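Local structure of pyridine synthase TbtD (Thermobispora bispora, 5WA4) at residues 39-44 / 60-65; 168-173 / 224-229. The protein probably catalyses the formal [4+2] aza-cycloaddition that forms the pyridine core of the thiopeptide antibiotic thiomuracin, and binds the leader peptide of its precursor. All coordinates share one frame; numbering follows the deposited sequence.

Interaction 1: 39-44 / 60-65; sequences AQAPMA and VSTTRE
An edge strand of the antiparallel sheet begins here: A44 and V60 form an antiparallel non-hydrogen-bonded pair where strand 44-49 meets strand 55-62, with CA atoms 4.4 Å apart, and the loop residues leading up to A44 fold along the end of the same strand. The side chains of the pair share one face of the sheet, where A44 CB lies 4.0 Å from V60 CG2. V60 spreads its branches between two alanines: with CG1 anti to the backbone N (chi1 -166°), that methyl is left for A41, whose CB is 3.9 Å from V60 CG1. A41 CB also meets the methyl of T62, at 3.5 Å from T62 CG2. Alanine suits both places, A41 in the loop and A44 on the strand, because its single methyl lets the backbones come close, while beta-branched V60 and T62 suit an extended chain.

Beside this apolar patch the two chain segments are tied by the backbone: S61 N donates to M43 O over 3.1 Å, with an N-H...O angle of 162°. The hydroxyl of S61 adds a weak bond to the same carbonyl oxygen and lies against CB and CG of M43.

V60 continues the pairing inward through backbone bonds with W11 of strand 9-16 and rests on V71 of helix 64-85. The side chain of M43 touches W10 of strand 9-16 and D142 and A145 of helix 135-159.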
# COMPACT_ATOMS: atom_id res chain seq x y z
N ALA E 39 -41.86 34.64 -15.85
CA ALA E 39 -41.53 36.02 -16.18
C ALA E 39 -40.79 36.65 -15.00
O ALA E 39 -39.90 37.48 -15.17
CB ALA E 39 -42.78 36.81 -16.52
N GLN E 40 -41.16 36.22 -13.79
CA GLN E 40 -40.69 36.82 -12.56
C GLN E 40 -39.44 36.12 -12.01
O GLN E 40 -38.53 36.77 -11.46
CB GLN E 40 -41.81 36.81 -11.51
CG GLN E 40 -43.10 37.51 -11.93
CD GLN E 40 -43.93 36.71 -12.95
OE1 GLN E 40 -43.97 35.47 -12.90
NE2 GLN E 40 -44.60 37.41 -13.86
N ALA E 41 -39.41 34.79 -12.14
CA ALA E 41 -38.28 34.00 -11.66
C ALA E 41 -37.86 32.96 -12.68
O ALA E 41 -38.15 31.77 -12.53
CB ALA E 41 -38.64 33.33 -10.37
N PRO E 42 -37.16 33.39 -13.74
CA PRO E 42 -36.73 32.47 -14.80
C PRO E 42 -35.68 31.46 -14.34
O PRO E 42 -35.36 30.50 -15.05
CB PRO E 42 -36.13 33.41 -15.86
CG PRO E 42 -35.69 34.64 -15.07
CD PRO E 42 -36.73 34.78 -13.99
N MET E 43 -35.17 31.68 -13.13
CA MET E 43 -34.04 30.92 -12.64
C MET E 43 -34.47 29.81 -11.69
O MET E 43 -34.54 29.98 -10.46
CB MET E 43 -33.06 31.86 -11.95
CG MET E 43 -31.63 31.37 -11.95
SD MET E 43 -30.92 31.35 -13.60
CE MET E 43 -29.32 30.63 -13.24
N ALA E 44 -34.77 28.65 -12.26
CA ALA E 44 -35.20 27.53 -11.44
C ALA E 44 -34.65 26.20 -11.95
O ALA E 44 -34.26 26.07 -13.12
CB ALA E 44 -36.71 27.50 -11.39
N VAL E 60 -35.46 27.62 -6.51
CA VAL E 60 -35.77 28.84 -7.27
C VAL E 60 -35.02 30.05 -6.68
O VAL E 60 -34.89 30.18 -5.46
CB VAL E 60 -37.27 29.13 -7.30
CG1 VAL E 60 -37.59 30.18 -8.36
CG2 VAL E 60 -38.05 27.87 -7.59
N SER E 61 -34.51 30.93 -7.54
CA SER E 61 -33.78 32.08 -7.01
C SER E 61 -34.47 33.40 -7.30
O SER E 61 -34.46 33.89 -8.43
CB SER E 61 -32.34 32.11 -7.53
OG SER E 61 -32.29 32.17 -8.93
N THR E 62 -35.07 33.96 -6.25
CA THR E 62 -35.59 35.32 -6.24
C THR E 62 -35.51 35.87 -4.83
O THR E 62 -34.85 35.29 -3.97
CB THR E 62 -37.06 35.40 -6.73
OG1 THR E 62 -37.74 34.18 -6.42
CG2 THR E 62 -37.14 35.70 -8.22
N THR E 63 -36.17 37.00 -4.60
CA THR E 63 -36.26 37.62 -3.28
C THR E 63 -37.34 36.97 -2.43
O THR E 63 -38.08 36.13 -2.92
CB THR E 63 -36.58 39.10 -3.38
OG1 THR E 63 -37.67 39.28 -4.29
CG2 THR E 63 -35.36 39.86 -3.88
N ARG E 64 -37.45 37.38 -1.17
CA ARG E 64 -38.49 36.82 -0.32
C ARG E 64 -39.84 37.42 -0.74
O ARG E 64 -40.89 36.81 -0.55
CB ARG E 64 -38.20 37.09 1.17
CG ARG E 64 -39.43 37.07 2.08
CD ARG E 64 -39.06 37.28 3.54
NE ARG E 64 -39.48 38.61 4.01
CZ ARG E 64 -39.31 39.07 5.24
NH1 ARG E 64 -38.70 38.33 6.17
NH2 ARG E 64 -39.73 40.29 5.56
N GLU E 65 -39.80 38.60 -1.34
CA GLU E 65 -41.04 39.29 -1.69
C GLU E 65 -41.62 38.79 -3.01
O GLU E 65 -42.82 38.93 -3.25
CB GLU E 65 -40.83 40.80 -1.74
CG GLU E 65 -40.00 41.37 -0.59
CD GLU E 65 -40.75 42.46 0.17
OE1 GLU E 65 -41.92 42.23 0.56
OE2 GLU E 65 -40.17 43.55 0.38

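Interaction 2: 168-173 / 224-229; sequences AFDLVV and TERLIA
R226 reaches from helix 220-235 to helix 164-178 and takes hold of D170. Its CB points toward the other helix, and CG, anti to the backbone N, starts a chain that stays extended as far as NE. Along the way CD passes F169, 4.3 Å from CD1 of that ring and oblique to it, and also comes within 3.7 Å of D170 OD1. The guanidinium then meets the carboxylate side-on: NE donates to D170 OD1 at 2.8 Å and NH2 to D170 OD2 at 3.0 Å. Each oxygen uses its syn lone pair, and the two planes are only 17° apart. The NH2 bond is the straighter of the two; the NE bond has its acceptor slightly tilted from the guanidinium plane. This pair of bonds fixes the rotation of both groups, and arginine suits the place because it combines reach with paired donors that can answer a buried carboxylate.

Apolar side chains pack alongside. L227 CB comes to the edge of the F169 ring, 4.2 Å from CZ, and L227 CG lies 4.2 Å from V173 CG1. V173 CG2 sits above one face of the F169 ring, displaced toward its rim, so these two residues, one helical turn apart, present a joint surface to L227.

The axes of segments 168-173 and 224-229 come within 10.3 Å and cross at -50°. Helix 332-352 covers L227 through A345 and V349, helix 244-265 flanks D170 with H245 and V246, and F169 and R226 each pack on an apolar side chain of the bound peptide.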
# COMPACT_ATOMS: atom_id res chain seq x y z
N ALA E 168 -29.78 8.80 -23.54
CA ALA E 168 -28.48 8.83 -22.90
C ALA E 168 -27.36 8.47 -23.87
O ALA E 168 -26.29 9.08 -23.83
CB ALA E 168 -28.44 7.93 -21.72
N PHE E 169 -27.59 7.51 -24.75
CA PHE E 169 -26.54 7.16 -25.69
C PHE E 169 -26.19 8.38 -26.54
O PHE E 169 -25.02 8.74 -26.65
CB PHE E 169 -26.97 5.99 -26.57
CG PHE E 169 -25.92 5.55 -27.57
CD1 PHE E 169 -25.89 6.08 -28.85
CD2 PHE E 169 -24.97 4.60 -27.23
CE1 PHE E 169 -24.93 5.67 -29.77
CE2 PHE E 169 -24.01 4.18 -28.15
CZ PHE E 169 -23.99 4.72 -29.42
N ASP E 170 -27.22 9.03 -27.10
CA ASP E 170 -27.02 10.20 -27.95
C ASP E 170 -26.25 11.31 -27.20
O ASP E 170 -25.20 11.76 -27.67
CB ASP E 170 -28.37 10.75 -28.47
CG ASP E 170 -29.11 9.79 -29.43
OD1 ASP E 170 -28.48 8.90 -30.04
OD2 ASP E 170 -30.34 9.96 -29.59
N LEU E 171 -26.76 11.74 -26.04
CA LEU E 171 -26.12 12.81 -25.28
C LEU E 171 -24.68 12.50 -24.94
O LEU E 171 -23.78 13.31 -25.20
CB LEU E 171 -26.90 13.10 -24.00
CG LEU E 171 -28.30 13.63 -24.27
CD1 LEU E 171 -29.02 14.03 -22.97
CD2 LEU E 171 -28.25 14.76 -25.28
N VAL E 172 -24.44 11.34 -24.35
CA VAL E 172 -23.09 10.93 -23.97
C VAL E 172 -22.13 10.96 -25.16
O VAL E 172 -21.06 11.54 -25.08
CB VAL E 172 -23.11 9.53 -23.32
CG1 VAL E 172 -21.86 8.75 -23.61
CG2 VAL E 172 -23.36 9.65 -21.83
N VAL E 173 -22.52 10.36 -26.27
CA VAL E 173 -21.69 10.35 -27.48
C VAL E 173 -21.43 11.78 -28.01
O VAL E 173 -20.32 12.09 -28.43
CB VAL E 173 -22.34 9.51 -28.61
CG1 VAL E 173 -21.52 9.58 -29.89
CG2 VAL E 173 -22.50 8.06 -28.18
N THR E 224 -23.25 1.21 -34.43
CA THR E 224 -22.22 1.92 -35.16
C THR E 224 -22.81 3.01 -36.03
O THR E 224 -22.24 4.10 -36.15
CB THR E 224 -21.41 1.00 -36.07
OG1 THR E 224 -22.30 0.18 -36.82
CG2 THR E 224 -20.46 0.15 -35.26
N GLU E 225 -23.95 2.72 -36.65
CA GLU E 225 -24.50 3.67 -37.59
C GLU E 225 -25.33 4.76 -36.90
O GLU E 225 -25.52 5.85 -37.47
CB GLU E 225 -25.29 2.94 -38.69
CG GLU E 225 -24.34 2.37 -39.76
CD GLU E 225 -25.00 1.37 -40.70
OE1 GLU E 225 -26.12 0.92 -40.39
OE2 GLU E 225 -24.38 1.03 -41.73
N ARG E 226 -25.77 4.52 -35.67
CA ARG E 226 -26.31 5.63 -34.88
C ARG E 226 -25.19 6.53 -34.31
O ARG E 226 -25.38 7.74 -34.15
CB ARG E 226 -27.19 5.13 -33.75
CG ARG E 226 -28.05 6.23 -33.21
CD ARG E 226 -28.81 5.83 -32.00
NE ARG E 226 -29.66 6.94 -31.57
CZ ARG E 226 -30.84 7.23 -32.13
NH1 ARG E 226 -31.27 6.50 -33.14
NH2 ARG E 226 -31.57 8.24 -31.67
N LEU E 227 -24.03 5.95 -34.02
CA LEU E 227 -22.92 6.72 -33.49
C LEU E 227 -22.33 7.63 -34.58
O LEU E 227 -22.07 8.80 -34.35
CB LEU E 227 -21.85 5.80 -32.90
CG LEU E 227 -20.52 6.43 -32.46
CD1 LEU E 227 -20.09 5.80 -31.16
CD2 LEU E 227 -19.44 6.24 -33.50
N ILE E 228 -22.15 7.08 -35.78
CA ILE E 228 -21.85 7.89 -36.96
C ILE E 228 -22.88 9.02 -37.16
O ILE E 228 -22.52 10.14 -37.53
CB ILE E 228 -21.81 7.03 -38.24
CG1 ILE E 228 -20.71 5.98 -38.13
CG2 ILE E 228 -21.57 7.89 -39.45
CD1 ILE E 228 -20.58 5.11 -39.35
N ALA E 229 -24.15 8.73 -36.90
CA ALA E 229 -25.20 9.72 -37.09
C ALA E 229 -25.27 10.76 -35.95
O ALA E 229 -25.60 11.93 -36.20
CB ALA E 229 -26.55 9.02 -37.25

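Both segments of interaction 1 come earlier in the chain than those of interaction 2, and the two contacts lie on opposite sides of the chain's centre. Their centres are 36 Å apart and their nearest atoms about 16 Å apart. Interaction 1 belongs to the four-stranded antiparallel sheet and helix 64-85, whereas interaction 2 joins two helices of the largely helical remainder; they share no strand or helix. Helix 135-159, which M43 touches, comes shortly before helix 164-178 in sequence. Both belong to the part of the chain related to the C-terminal region of lantibiotic dehydratases. One contact thus joins an outermost strand and the loop before it to strand 55-62, while the other builds a helical surface touched by the bound peptide.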